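Local coordinates for monosaccharide ABC transporter substrate-binding protein, CUT2 family (Bradyrhizobium sp., PDB 4YHS), which probably captures a sugar or related polyol in the periplasm and delivers it to a CUT2-family ABC transporter for import, at residues S64-K69 and G97-L102; V120-I125 and N149-P154; A181-V186 and G213-V218; D70-G75 and P295-V300. One frame throughout, in Å; residues are numbered along the deposited sequence.

Contact 1. Residues S64-K69 and G97-L102; sequences SFPHMK and GGYTEL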
loop_
_atom_site.group_PDB
_atom_site.type_symbol
_atom_site.label_atom_id
_atom_site.label_comp_id
_atom_site.label_asym_id
_atom_site.label_seq_id
_atom_site.Cartn_x
_atom_site.Cartn_y
_atom_site.Cartn_z
ATOM N N SER A 64 0.772 3.066 16.489
ATOM C CA SER A 64 1.630 4.225 16.189
ATOM C C SER A 64 1.776 4.439 14.681
ATOM O O SER A 64 2.277 3.565 13.957
ATOM C CB SER A 64 3.001 4.019 16.847
ATOM O OG SER A 64 3.968 4.956 16.407
ATOM N N PHE A 65 1.266 5.578 14.215
ATOM C CA PHE A 65 1.254 5.939 12.802
ATOM C C PHE A 65 2.311 6.991 12.533
ATOM O O PHE A 65 2.652 7.776 13.431
ATOM C CB PHE A 65 -0.102 6.509 12.402
ATOM C CG PHE A 65 -1.110 5.486 11.908
ATOM C CD1 PHE A 65 -1.035 4.166 12.249
ATOM C CD2 PHE A 65 -2.157 5.906 11.081
ATOM C CE1 PHE A 65 -2.009 3.253 11.755
ATOM C CE2 PHE A 65 -3.101 5.035 10.609
ATOM C CZ PHE A 65 -3.043 3.725 10.926
ATOM N N PRO A 66 2.844 7.021 11.306
ATOM C CA PRO A 66 3.796 8.078 10.937
ATOM C C PRO A 66 3.152 9.469 10.903
ATOM O O PRO A 66 3.816 10.473 11.204
ATOM C CB PRO A 66 4.256 7.655 9.539
ATOM C CG PRO A 66 3.122 6.835 9.004
ATOM C CD PRO A 66 2.552 6.116 10.187
ATOM N N HIS A 67 1.866 9.506 10.557
ATOM C CA HIS A 67 1.109 10.741 10.353
ATOM C C HIS A 67 -0.328 10.348 9.998
ATOM O O HIS A 67 -0.640 9.159 9.868
ATOM C CB HIS A 67 1.734 11.604 9.254
ATOM C CG HIS A 67 1.697 10.990 7.882
ATOM N ND1 HIS A 67 0.538 10.864 7.145
ATOM C CD2 HIS A 67 2.690 10.477 7.114
ATOM C CE1 HIS A 67 0.817 10.298 5.979
ATOM N NE2 HIS A 67 2.118 10.062 5.934
HETATM N N MSE A 68 -1.185 11.341 9.802
HETATM C CA MSE A 68 -2.568 11.130 9.350
HETATM C C MSE A 68 -2.879 12.184 8.314
HETATM O O MSE A 68 -3.933 12.834 8.348
HETATM C CB MSE A 68 -3.557 11.219 10.528
HETATM C CG MSE A 68 -4.956 10.773 10.215
HETATM SE SE MSE A 68 -4.946 8.817 10.113
HETATM C CE MSE A 68 -4.732 8.390 12.009
ATOM N N LYS A 69 -1.939 12.371 7.406
ATOM C CA LYS A 69 -1.981 13.478 6.442
ATOM C C LYS A 69 -2.591 13.153 5.091
ATOM O O LYS A 69 -2.913 14.069 4.329
ATOM C CB LYS A 69 -0.563 14.018 6.208
ATOM C CG LYS A 69 -0.037 14.738 7.419
ATOM C CD LYS A 69 1.497 14.866 7.432
ATOM C CE LYS A 69 1.934 15.990 6.581
ATOM N NZ LYS A 69 3.413 15.958 6.339
ATOM N N GLY A 97 2.876 12.981 13.212
ATOM C CA GLY A 97 2.765 14.225 12.486
ATOM C C GLY A 97 3.598 14.365 11.220
ATOM O O GLY A 97 3.553 15.399 10.581
ATOM N N GLY A 98 4.300 13.321 10.802
ATOM C CA GLY A 98 5.065 13.421 9.571
ATOM C C GLY A 98 6.284 12.535 9.553
ATOM O O GLY A 98 6.779 12.134 10.604
ATOM N N TYR A 99 6.774 12.230 8.356
ATOM C CA TYR A 99 7.954 11.384 8.227
ATOM C C TYR A 99 9.252 12.074 8.665
ATOM O O TYR A 99 10.306 11.438 8.730
ATOM C CB TYR A 99 8.063 10.868 6.789
ATOM C CG TYR A 99 7.224 9.626 6.528
ATOM C CD1 TYR A 99 7.535 8.419 7.140
ATOM C CD2 TYR A 99 6.134 9.664 5.673
ATOM C CE1 TYR A 99 6.766 7.285 6.918
ATOM C CE2 TYR A 99 5.351 8.521 5.429
ATOM C CZ TYR A 99 5.683 7.340 6.065
ATOM O OH TYR A 99 4.945 6.210 5.875
ATOM N N THR A 100 9.184 13.358 9.017
ATOM C CA THR A 100 10.316 14.026 9.615
ATOM C C THR A 100 10.413 13.752 11.128
ATOM O O THR A 100 11.346 14.197 11.804
ATOM C CB THR A 100 10.238 15.566 9.416
ATOM O OG1 THR A 100 8.962 16.039 9.860
ATOM C CG2 THR A 100 10.415 15.924 7.947
ATOM N N GLU A 101 9.444 13.027 11.660
ATOM C CA GLU A 101 9.223 13.011 13.108
ATOM C C GLU A 101 9.542 11.674 13.775
ATOM O O GLU A 101 8.807 11.237 14.660
ATOM C CB GLU A 101 7.770 13.397 13.417
ATOM C CG GLU A 101 7.373 14.767 12.858
ATOM C CD GLU A 101 8.276 15.864 13.345
ATOM O OE1 GLU A 101 8.316 16.091 14.577
ATOM O OE2 GLU A 101 8.984 16.471 12.511
ATOM N N LEU A 102 10.664 11.058 13.407
ATOM C CA LEU A 102 11.063 9.804 14.030
ATOM C C LEU A 102 11.145 9.934 15.566
ATOM O O LEU A 102 10.686 9.060 16.275
ATOM C CB LEU A 102 12.401 9.331 13.473
ATOM C CG LEU A 102 13.013 8.095 14.147
ATOM C CD1 LEU A 102 12.204 6.859 13.865
ATOM C CD2 LEU A 102 14.451 7.896 13.722
HETATM O O HOH W 1 4.211 17.118 8.714
#
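P66 and H67 meet G97, G98 and Y99 where the end-to-end directions of 66-69 and 97-99 lie 113° apart, and the backbones come closest at H67 and G97, whose CA atoms are 4.4 Å apart. One backbone bond joins them: G98 N donates to P66 O at 2.9 Å, somewhat bent at 142°. P66 and H67 both meet Y99 from the same side of its ring plane. P66 runs alongside it and lays CB on that ring face, 4.0 Å from the ring centroid, a CH-pi contact displaced toward the rim. H67 approaches obliquely with the CD2-NE2 border of its imidazole, with NE2 3.6 Å from Y99 CE2 and the two ring planes 80° apart. With chi1 at 65°, the H67 ring folds over its own backbone, and ND1 accepts from K69 N at 2.9 Å, which fixes the ring's rotation. K69 bends at chi3 and shares a water with G97: the water accepts from K69 NZ and donates to G97 O. The chemistry therefore implies a phenol placed by ring contacts with P66 and H67 and by its hydroxyl's hydrogen bond to N149, near the bound Bis-Tris in the probable ligand cleft.

Contact 2. Residues V120-I125 and N149-P154; sequences VIIGAI and NGISSP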
loop_
_atom_site.group_PDB
_atom_site.type_symbol
_atom_site.label_atom_id
_atom_site.label_comp_id
_atom_site.label_asym_id
_atom_site.label_seq_id
_atom_site.Cartn_x
_atom_site.Cartn_y
_atom_site.Cartn_z
ATOM N N VAL A 120 1.835 -3.525 20.573
ATOM C CA VAL A 120 2.114 -2.318 19.811
ATOM C C VAL A 120 2.123 -2.624 18.301
ATOM O O VAL A 120 2.855 -3.492 17.846
ATOM C CB VAL A 120 3.465 -1.687 20.240
ATOM C CG1 VAL A 120 3.740 -0.446 19.415
ATOM C CG2 VAL A 120 3.441 -1.327 21.735
ATOM N N ILE A 121 1.311 -1.897 17.538
ATOM C CA ILE A 121 1.257 -1.993 16.088
ATOM C C ILE A 121 1.896 -0.722 15.542
ATOM O O ILE A 121 1.497 0.353 15.912
ATOM C CB ILE A 121 -0.215 -2.164 15.621
ATOM C CG1 ILE A 121 -0.761 -3.492 16.156
ATOM C CG2 ILE A 121 -0.347 -2.120 14.117
ATOM C CD1 ILE A 121 -2.277 -3.608 16.002
ATOM N N ILE A 122 2.910 -0.857 14.695
ATOM C CA ILE A 122 3.715 0.288 14.250
ATOM C C ILE A 122 3.767 0.431 12.732
ATOM O O ILE A 122 4.147 -0.501 12.031
ATOM C CB ILE A 122 5.175 0.167 14.731
ATOM C CG1 ILE A 122 5.272 0.050 16.239
ATOM C CG2 ILE A 122 6.009 1.382 14.299
ATOM C CD1 ILE A 122 6.698 -0.160 16.727
ATOM N N GLY A 123 3.422 1.625 12.249
ATOM C CA GLY A 123 3.735 2.049 10.900
ATOM C C GLY A 123 4.973 2.920 10.991
ATOM O O GLY A 123 4.891 4.101 11.327
ATOM N N ALA A 124 6.132 2.321 10.708
ATOM C CA ALA A 124 7.410 2.917 11.075
ATOM C C ALA A 124 7.848 4.049 10.163
ATOM O O ALA A 124 7.792 3.932 8.940
ATOM C CB ALA A 124 8.472 1.856 11.105
ATOM N N ILE A 125 8.340 5.130 10.773
ATOM C CA ILE A 125 8.848 6.238 9.994
ATOM C C ILE A 125 10.146 5.830 9.269
ATOM O O ILE A 125 10.410 6.292 8.172
ATOM C CB ILE A 125 9.060 7.484 10.901
ATOM C CG1 ILE A 125 7.705 8.181 11.109
ATOM C CG2 ILE A 125 10.080 8.454 10.298
ATOM C CD1 ILE A 125 7.700 9.278 12.191
ATOM N N ASN A 149 4.925 -0.463 6.418
ATOM C CA ASN A 149 6.182 0.124 5.930
ATOM C C ASN A 149 7.410 -0.777 5.950
ATOM O O ASN A 149 8.249 -0.677 5.054
ATOM C CB ASN A 149 6.528 1.386 6.721
ATOM C CG ASN A 149 5.694 2.548 6.324
ATOM O OD1 ASN A 149 5.034 2.524 5.284
ATOM N ND2 ASN A 149 5.742 3.611 7.126
ATOM N N GLY A 150 7.537 -1.633 6.956
ATOM C CA GLY A 150 8.658 -2.557 7.021
ATOM C C GLY A 150 9.697 -2.080 8.000
ATOM O O GLY A 150 10.228 -0.976 7.900
ATOM N N ILE A 151 9.953 -2.929 8.974
ATOM C CA ILE A 151 10.916 -2.694 10.041
ATOM C C ILE A 151 11.962 -3.789 10.025
ATOM O O ILE A 151 11.611 -4.967 9.886
ATOM C CB ILE A 151 10.187 -2.669 11.410
ATOM C CG1 ILE A 151 9.257 -1.451 11.482
ATOM C CG2 ILE A 151 11.149 -2.697 12.588
ATOM C CD1 ILE A 151 8.221 -1.600 12.580
ATOM N N SER A 152 13.235 -3.420 10.186
ATOM C CA SER A 152 14.340 -4.403 10.106
ATOM C C SER A 152 14.655 -5.060 11.457
ATOM O O SER A 152 15.407 -6.035 11.532
ATOM C CB SER A 152 15.590 -3.736 9.517
ATOM O OG SER A 152 16.249 -2.903 10.451
ATOM N N SER A 153 14.059 -4.556 12.533
ATOM C CA SER A 153 14.264 -5.171 13.844
ATOM C C SER A 153 13.937 -6.664 13.856
ATOM O O SER A 153 12.884 -7.064 13.376
ATOM C CB SER A 153 13.386 -4.505 14.912
ATOM O OG SER A 153 13.496 -5.240 16.128
ATOM N N PRO A 154 14.830 -7.485 14.399
ATOM C CA PRO A 154 14.510 -8.911 14.573
ATOM C C PRO A 154 13.471 -9.206 15.643
ATOM O O PRO A 154 13.017 -10.343 15.731
ATOM C CB PRO A 154 15.854 -9.504 14.984
ATOM C CG PRO A 154 16.528 -8.411 15.676
ATOM C CD PRO A 154 16.187 -7.181 14.903
HETATM O O HOH W 2 6.098 -0.400 9.653
HETATM O O HOH W 3 10.042 2.106 7.277
#
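A124 and I151 form the dense half of this contact. A124 CB lies 3.4 Å from I151 CG1, tighter than ordinary van der Waals spacing for two carbons. I151 has chi1 of -66°, with CG1 beside its own backbone N, and the branch extends so that CD1 touches both A124 CB and, at 4.1 Å, I122 CG2. The I122 and I151 side chains cross at about a right angle. L130 packs on I122 and A124, while I134 of helix 131-138 packs on I151, continuing this apolar patch.

The other half is polar and hydrated. N149 ND2, whose second partner is the Y99 hydroxyl, donates to A124 O at 2.8 Å with an N-H...O angle of 153°, but it approaches from above the peptide, 40° out of the carbonyl plane. Between the backbones, one water accepts from A124 N at 2.9 Å and, at a longer 3.3 Å, from G150 N. A second water donates to G150 O and only weakly to A124 O. The two loops are thus coupled through amide and water bonds where their backbones do not pair directly, with the CA atoms of G123 and N149 still 5.9 Å apart. Carbon packing probably helps to set their spacing, whereas the amide ties the loops together near the bound Bis-Tris, consistent with a second-shell role at the pocket.

Contact 3. Residues A181-V186 and G213-V218; sequences AGTPEV and GSAIKV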
loop_
_atom_site.group_PDB
_atom_site.type_symbol
_atom_site.label_atom_id
_atom_site.label_comp_id
_atom_site.label_asym_id
_atom_site.label_seq_id
_atom_site.Cartn_x
_atom_site.Cartn_y
_atom_site.Cartn_z
ATOM N N ALA A 181 3.970 -10.568 -26.986
ATOM C CA ALA A 181 5.007 -10.702 -27.990
ATOM C C ALA A 181 4.390 -11.068 -29.332
ATOM O O ALA A 181 3.488 -11.903 -29.400
ATOM C CB ALA A 181 6.013 -11.740 -27.559
ATOM N N GLY A 182 4.857 -10.411 -30.388
ATOM C CA GLY A 182 4.356 -10.664 -31.724
ATOM C C GLY A 182 3.270 -9.707 -32.178
ATOM O O GLY A 182 2.947 -9.663 -33.371
ATOM N N THR A 183 2.684 -8.961 -31.245
ATOM C CA THR A 183 1.712 -7.937 -31.609
ATOM C C THR A 183 2.444 -6.600 -31.772
ATOM O O THR A 183 3.618 -6.484 -31.412
ATOM C CB THR A 183 0.581 -7.834 -30.571
ATOM O OG1 THR A 183 1.075 -7.275 -29.347
ATOM C CG2 THR A 183 -0.015 -9.223 -30.294
ATOM N N PRO A 184 1.762 -5.590 -32.338
ATOM C CA PRO A 184 2.457 -4.344 -32.688
ATOM C C PRO A 184 3.112 -3.650 -31.494
ATOM O O PRO A 184 2.542 -3.650 -30.417
ATOM C CB PRO A 184 1.339 -3.464 -33.258
ATOM C CG PRO A 184 0.256 -4.403 -33.657
ATOM C CD PRO A 184 0.327 -5.528 -32.669
ATOM N N GLU A 185 4.284 -3.057 -31.696
ATOM C CA GLU A 185 4.979 -2.339 -30.623
ATOM C C GLU A 185 4.120 -1.159 -30.152
ATOM O O GLU A 185 3.548 -0.449 -30.980
ATOM C CB GLU A 185 6.363 -1.846 -31.097
ATOM C CG GLU A 185 7.083 -0.935 -30.075
ATOM C CD GLU A 185 8.560 -0.687 -30.406
ATOM O OE1 GLU A 185 9.044 -1.260 -31.394
ATOM O OE2 GLU A 185 9.243 0.080 -29.676
ATOM N N VAL A 186 4.019 -0.972 -28.831
ATOM C CA VAL A 186 3.338 0.176 -28.229
ATOM C C VAL A 186 4.262 0.800 -27.221
ATOM O O VAL A 186 5.007 0.095 -26.540
ATOM C CB VAL A 186 2.001 -0.197 -27.540
ATOM C CG1 VAL A 186 0.993 -0.704 -28.563
ATOM C CG2 VAL A 186 2.222 -1.236 -26.428
ATOM N N GLY A 213 9.824 -9.081 -22.665
ATOM C CA GLY A 213 9.364 -10.132 -23.554
ATOM C C GLY A 213 7.981 -9.904 -24.142
ATOM O O GLY A 213 7.387 -10.836 -24.681
ATOM N N SER A 214 7.462 -8.681 -24.040
ATOM C CA SER A 214 6.163 -8.347 -24.631
ATOM C C SER A 214 6.366 -7.320 -25.731
ATOM O O SER A 214 7.504 -6.903 -25.972
ATOM C CB SER A 214 5.201 -7.810 -23.572
ATOM O OG SER A 214 5.568 -6.507 -23.164
ATOM N N ALA A 215 5.279 -6.900 -26.389
ATOM C CA ALA A 215 5.379 -5.861 -27.428
ATOM C C ALA A 215 5.474 -4.430 -26.844
ATOM O O ALA A 215 5.554 -3.442 -27.591
ATOM C CB ALA A 215 4.191 -5.974 -28.397
ATOM N N ILE A 216 5.518 -4.329 -25.516
ATOM C CA ILE A 216 5.697 -3.051 -24.848
ATOM C C ILE A 216 7.127 -2.562 -24.987
ATOM O O ILE A 216 8.085 -3.297 -24.709
ATOM C CB ILE A 216 5.360 -3.136 -23.337
ATOM C CG1 ILE A 216 3.866 -3.433 -23.125
ATOM C CG2 ILE A 216 5.755 -1.854 -22.628
ATOM C CD1 ILE A 216 3.585 -4.032 -21.783
ATOM N N LYS A 217 7.261 -1.311 -25.412
ATOM C CA LYS A 217 8.527 -0.599 -25.339
ATOM C C LYS A 217 8.370 0.486 -24.267
ATOM O O LYS A 217 7.461 1.306 -24.350
ATOM C CB LYS A 217 8.893 -0.003 -26.702
ATOM C CG LYS A 217 9.999 1.084 -26.661
ATOM C CD LYS A 217 11.341 0.564 -26.158
ATOM C CE LYS A 217 12.320 1.694 -25.877
ATOM N NZ LYS A 217 13.605 1.198 -25.273
ATOM N N VAL A 218 9.249 0.477 -23.270
ATOM C CA VAL A 218 9.227 1.499 -22.237
ATOM C C VAL A 218 10.288 2.562 -22.526
ATOM O O VAL A 218 11.468 2.257 -22.770
ATOM C CB VAL A 218 9.453 0.885 -20.847
ATOM C CG1 VAL A 218 9.211 1.892 -19.792
ATOM C CG2 VAL A 218 8.541 -0.276 -20.630
HETATM O O HOH W 4 4.196 -11.867 -24.378
#
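With chi1 at 173° and the chain extended beyond CG, E185 sends its carboxylate along K217, whose CG also lies anti to its backbone N (chi1 164°). The two side chains run side by side in the same direction, and E185 OE2 comes 3.0 Å from K217 CB. The lysine bends at chi2 and carries NZ 6.3 Å from E185 OE2, so the meeting is carboxylate against aliphatic chain and any attraction between the charges is probably modest. V186 N donates to A215 O at 3.2 Å, and V186 O accepts from K217 N at 2.9 Å in a nearly straight bond of 178°. Together they make V186 and I216 a parallel bridge pair. E185 CA adds a C-H...O contact to the same A215 O, giving that oxygen a second partner. Ahead of the bridge, A215 CB lies against the loop, 3.1 Å from T183 O, and S214 OG, also hydrogen-bonded to V211 O, accepts from I216 N in an ST turn. Strands 186-191 and 216-218, joined through helix 198-211, form a beta-alpha-beta crossover, with 216-218 an outermost strand of the four-stranded parallel sheet. I216 packs against helix 164-178 and V211 on the face it shares with V186.

Contact 4. Residues D70-G75 and P295-V300; sequences DAYWLG and PADSMV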
loop_
_atom_site.group_PDB
_atom_site.type_symbol
_atom_site.label_atom_id
_atom_site.label_comp_id
_atom_site.label_asym_id
_atom_site.label_seq_id
_atom_site.Cartn_x
_atom_site.Cartn_y
_atom_site.Cartn_z
ATOM N N ASP A 70 -2.756 11.873 4.770
ATOM C CA ASP A 70 -3.289 11.531 3.452
ATOM C C ASP A 70 -4.325 10.427 3.524
ATOM O O ASP A 70 -4.581 9.868 4.585
ATOM C CB ASP A 70 -2.152 11.132 2.475
ATOM C CG ASP A 70 -1.322 9.930 2.937
ATOM O OD1 ASP A 70 -1.743 9.178 3.843
ATOM O OD2 ASP A 70 -0.225 9.701 2.352
ATOM N N ALA A 71 -4.908 10.115 2.367
ATOM C CA ALA A 71 -6.001 9.154 2.301
ATOM C C ALA A 71 -5.490 7.753 2.616
ATOM O O ALA A 71 -6.214 6.923 3.165
ATOM C CB ALA A 71 -6.648 9.186 0.943
ATOM N N TYR A 72 -4.248 7.492 2.220
ATOM C CA TYR A 72 -3.652 6.192 2.426
ATOM C C TYR A 72 -3.666 5.838 3.916
ATOM O O TYR A 72 -4.202 4.804 4.300
ATOM C CB TYR A 72 -2.214 6.146 1.886
ATOM C CG TYR A 72 -1.644 4.737 1.937
ATOM C CD1 TYR A 72 -1.028 4.238 3.087
ATOM C CD2 TYR A 72 -1.739 3.903 0.830
ATOM C CE1 TYR A 72 -0.537 2.932 3.134
ATOM C CE2 TYR A 72 -1.226 2.612 0.854
ATOM C CZ TYR A 72 -0.617 2.138 2.011
ATOM O OH TYR A 72 -0.119 0.851 2.062
ATOM N N TRP A 73 -3.088 6.683 4.760
ATOM C CA TRP A 73 -3.054 6.382 6.191
ATOM C C TRP A 73 -4.430 6.536 6.836
ATOM O O TRP A 73 -4.725 5.854 7.819
ATOM C CB TRP A 73 -1.950 7.226 6.884
ATOM C CG TRP A 73 -0.636 6.621 6.473
ATOM C CD1 TRP A 73 0.155 6.984 5.414
ATOM C CD2 TRP A 73 -0.004 5.472 7.057
ATOM N NE1 TRP A 73 1.242 6.149 5.325
ATOM C CE2 TRP A 73 1.170 5.219 6.328
ATOM C CE3 TRP A 73 -0.317 4.640 8.130
ATOM C CZ2 TRP A 73 2.028 4.162 6.634
ATOM C CZ3 TRP A 73 0.562 3.578 8.437
ATOM C CH2 TRP A 73 1.706 3.369 7.703
ATOM N N LEU A 74 -5.313 7.358 6.263
ATOM C CA LEU A 74 -6.701 7.342 6.707
ATOM C C LEU A 74 -7.329 5.969 6.451
ATOM O O LEU A 74 -8.088 5.454 7.259
ATOM C CB LEU A 74 -7.487 8.452 6.004
ATOM C CG LEU A 74 -8.886 8.788 6.509
ATOM C CD1 LEU A 74 -8.824 9.318 7.942
ATOM C CD2 LEU A 74 -9.546 9.823 5.565
ATOM N N GLY A 75 -7.025 5.369 5.309
ATOM C CA GLY A 75 -7.461 4.008 5.034
ATOM C C GLY A 75 -6.931 2.975 6.022
ATOM O O GLY A 75 -7.669 2.109 6.508
ATOM N N PRO A 295 -3.087 -0.843 -9.472
ATOM C CA PRO A 295 -3.180 -1.913 -8.469
ATOM C C PRO A 295 -3.661 -1.383 -7.125
ATOM O O PRO A 295 -3.426 -0.214 -6.798
ATOM C CB PRO A 295 -1.753 -2.411 -8.346
ATOM C CG PRO A 295 -0.921 -1.218 -8.615
ATOM C CD PRO A 295 -1.680 -0.439 -9.702
ATOM N N ALA A 296 -4.304 -2.249 -6.352
ATOM C CA ALA A 296 -4.672 -1.897 -4.990
ATOM C C ALA A 296 -3.941 -2.821 -4.042
ATOM O O ALA A 296 -3.920 -4.031 -4.267
ATOM C CB ALA A 296 -6.161 -1.997 -4.801
ATOM N N ASP A 297 -3.376 -2.260 -2.985
ATOM C CA ASP A 297 -2.713 -3.080 -1.939
ATOM C C ASP A 297 -3.626 -3.338 -0.755
ATOM O O ASP A 297 -3.217 -3.965 0.232
ATOM C CB ASP A 297 -1.399 -2.448 -1.458
ATOM C CG ASP A 297 -1.587 -1.218 -0.573
ATOM O OD1 ASP A 297 -2.665 -0.613 -0.575
ATOM O OD2 ASP A 297 -0.607 -0.835 0.080
ATOM N N SER A 298 -4.877 -2.937 -0.901
ATOM C CA SER A 298 -5.868 -3.156 0.159
ATOM C C SER A 298 -5.299 -2.689 1.511
ATOM O O SER A 298 -5.219 -3.466 2.482
ATOM C CB SER A 298 -6.271 -4.642 0.247
ATOM O OG SER A 298 -6.952 -5.075 -0.907
HETATM N N MSE A 299 -4.865 -1.433 1.580
HETATM C CA MSE A 299 -4.211 -0.945 2.807
HETATM C C MSE A 299 -5.127 -0.963 4.021
HETATM O O MSE A 299 -4.666 -1.100 5.155
HETATM C CB MSE A 299 -3.639 0.470 2.604
HETATM C CG MSE A 299 -4.519 1.673 2.898
HETATM SE SE MSE A 299 -5.981 1.889 1.609
HETATM C CE MSE A 299 -5.044 2.705 0.066
ATOM N N VAL A 300 -6.424 -0.851 3.797
ATOM C CA VAL A 300 -7.380 -1.018 4.894
ATOM C C VAL A 300 -7.228 -2.404 5.560
ATOM O O VAL A 300 -7.152 -2.527 6.800
ATOM C CB VAL A 300 -8.839 -0.858 4.410
ATOM C CG1 VAL A 300 -9.792 -1.099 5.535
ATOM C CG2 VAL A 300 -9.103 0.513 3.812
#
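Y72 and G75, in the first turns of helix 71-87, face M299 and V300 at the start of helix 299-314, and the backbones come nearest at G75 and V300, whose CA atoms are 5.0 Å apart. There G75 O takes a C-H...O contact from V300 CA at 3.5 Å and also touches V300 CG2. G75 brings its backbone close to M299 as well, with G75 C 4.2 Å from M299 CG. D70 caps the first helix: its OD1 accepts from W73 N in a bond of 175°. Y72 reaches across with CG anti to its backbone N (chi1 -173°), and its hydroxyl donates to D297 OD2 at 2.6 Å. The acceptor lies at the ring edge and uses its syn lone pair, with ring and carboxylate planes 45° apart. Selenomethionine M299 covers one ring face: CG sits almost on the normal, 3.9 Å from the centroid, CB lies 3.5 Å from Y72 CZ, and the bent chain folds CE back to CD2. The selenium is 5.1 Å from the ring centroid, above the face, a distant Met-aromatic contact. The phenol is therefore fixed at both its edge and one face, about 4 Å from the bound Bis-Tris. Helix 71-87 follows strand 60-65, whereas helix 299-314 leaves strand 293-296 of the same mixed sheet. D297 also packs on M167 of helix 164-178, and V300 on Y78.

How the contacts relate
Contacts 2 and 4 are buried, contact 1 is partly buried, and contact 3 lies at the surface on the opposite side of the chain's centre from contacts 1 and 2, about 42 Å and 40 Å away between centres. Contacts 1 and 2 hold loops that follow neighbouring strands 60-65 and 119-122, and backbone hydrogen bonds of S64 with I121 and G123 link them. W73, within contact 4, packs against F65, P66, H67 and Y99 and also reaches N149 and G123. Contacts 1, 2 and 4 thus bring the side chains of Y99, N149 and Y72 near the bound Bis-Tris, whereas contact 3 relies on parallel backbone pairing at the edge of the other sheet.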